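Local atomic coordinates of uncharacterized protein ydaL (Escherichia coli, PDB entry 3QD7), a protein that binds DNA and has DNA endonuclease activity, as a stand-alone small MutS-related protein whose Smr domain lies within this fragment. Residues R97-V100 and A101-T105. Numbering follows the deposited sequence.
Sequences RSYV and ARWLT
Tyr99 and Trp103 meet one turn apart on helix 92-105 of the Smr domain, an alpha/beta fold in which this helix packs against the mixed sheet. The CB of Tyr99 sits over the indole's six-membered ring, 3.6 Å from its centroid and 17° off the normal, a CH-pi contact. Beyond it the phenol runs nearly parallel to the indole, planes at 21°, but so displaced that little of one ring covers the other. Trp103 CG lies anti to its carbonyl carbon and beside the backbone N, which swings the indole back along the helix beneath the preceding turn. The same face therefore also receives the carbonyl of Tyr99, whose O stands 3.1 Å above the ring plane toward its rim while accepting a straight bond from Trp103 N (2.8 Å, 169°). The indole reaches further, with NE1 bonded to Thr11 O and the ring touching Cys60, Arg61 and Val64 of helix 57-73. With an alanine at Trp103, Thr11 O would probably lose this donor and Tyr99 CB the face beneath it, opening a gap toward helix 57-73. Arg102 NH1 approaches the rim of the phenol, close to the ring plane, 4.5 Å from Tyr99 CE1; the guanidinium's main partner is Asp16, in a salt bridge through NH2. Toward strand 78-82, Val100 and Leu104 run alongside each other in the same direction, CG1 of Val100 3.8 Å from CD1 of Leu104, and both touch Ile81. Thr105 OG1 donates to a lone pair of Arg102 O, in the carbonyl plane, at 2.8 Å.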
# COMPACT_ATOMS: atom_id res chain seq x y z
N ARG A 97 5.05 7.17 -1.27
CA ARG A 97 5.03 6.30 -0.12
C ARG A 97 4.08 6.86 0.95
O ARG A 97 3.31 6.11 1.57
CB ARG A 97 6.45 6.14 0.47
CG ARG A 97 6.56 5.01 1.53
CD ARG A 97 7.98 4.85 2.06
NE ARG A 97 8.39 5.99 2.88
CZ ARG A 97 8.75 5.93 4.16
NH1 ARG A 97 8.77 4.77 4.82
NH2 ARG A 97 9.09 7.06 4.78
N SER A 98 4.15 8.18 1.17
CA SER A 98 3.33 8.82 2.23
C SER A 98 1.84 8.81 1.89
O SER A 98 1.01 8.56 2.77
CB SER A 98 3.80 10.24 2.54
OG SER A 98 5.07 10.21 3.13
N TYR A 99 1.52 9.03 0.61
CA TYR A 99 0.14 8.92 0.15
C TYR A 99 -0.36 7.50 0.25
O TYR A 99 -1.51 7.28 0.66
CB TYR A 99 -0.01 9.43 -1.29
CG TYR A 99 -0.32 10.90 -1.37
CD1 TYR A 99 -1.46 11.44 -0.73
CD2 TYR A 99 0.51 11.78 -2.08
CE1 TYR A 99 -1.76 12.79 -0.80
CE2 TYR A 99 0.22 13.16 -2.15
CZ TYR A 99 -0.92 13.64 -1.51
OH TYR A 99 -1.21 14.98 -1.57
N VAL A 100 0.50 6.53 -0.11
CA VAL A 100 0.09 5.12 -0.06
C VAL A 100 -0.22 4.74 1.41
O VAL A 100 -1.20 4.05 1.70
CB VAL A 100 1.14 4.15 -0.69
CG1 VAL A 100 0.83 2.69 -0.34
CG2 VAL A 100 1.24 4.33 -2.25
N ALA A 101 0.61 5.23 2.33
CA ALA A 101 0.36 5.00 3.76
C ALA A 101 -1.04 5.45 4.20
O ALA A 101 -1.71 4.75 4.95
CB ALA A 101 1.42 5.70 4.60
N ARG A 102 -1.47 6.63 3.76
CA ARG A 102 -2.79 7.13 4.10
C ARG A 102 -3.88 6.37 3.35
O ARG A 102 -4.87 5.96 3.95
CB ARG A 102 -2.89 8.61 3.72
CG ARG A 102 -4.31 9.12 3.68
CD ARG A 102 -4.37 10.44 2.99
NE ARG A 102 -3.90 11.51 3.87
CZ ARG A 102 -4.09 12.80 3.64
NH1 ARG A 102 -4.73 13.19 2.55
NH2 ARG A 102 -3.63 13.69 4.51
N TRP A 103 -3.71 6.20 2.04
CA TRP A 103 -4.76 5.58 1.21
C TRP A 103 -5.16 4.19 1.67
O TRP A 103 -6.34 3.83 1.64
CB TRP A 103 -4.35 5.54 -0.26
CG TRP A 103 -4.16 6.90 -0.86
CD1 TRP A 103 -4.71 8.08 -0.44
CD2 TRP A 103 -3.37 7.22 -2.02
NE1 TRP A 103 -4.30 9.12 -1.26
CE2 TRP A 103 -3.49 8.61 -2.24
CE3 TRP A 103 -2.62 6.46 -2.90
CZ2 TRP A 103 -2.85 9.25 -3.30
CZ3 TRP A 103 -1.99 7.09 -3.95
CH2 TRP A 103 -2.10 8.47 -4.14
N LEU A 104 -4.17 3.40 2.13
CA LEU A 104 -4.46 2.04 2.54
C LEU A 104 -5.34 2.01 3.77
O LEU A 104 -6.18 1.14 3.89
CB LEU A 104 -3.20 1.20 2.74
CG LEU A 104 -2.36 0.94 1.50
CD1 LEU A 104 -1.02 0.26 1.85
CD2 LEU A 104 -3.14 0.14 0.46
N THR A 105 -5.16 2.98 4.69
CA THR A 105 -5.99 3.02 5.90
C THR A 105 -7.46 3.40 5.58
O THR A 105 -8.35 3.16 6.40
CB THR A 105 -5.47 3.99 6.98
OG1 THR A 105 -5.63 5.33 6.52
CG2 THR A 105 -3.98 3.74 7.31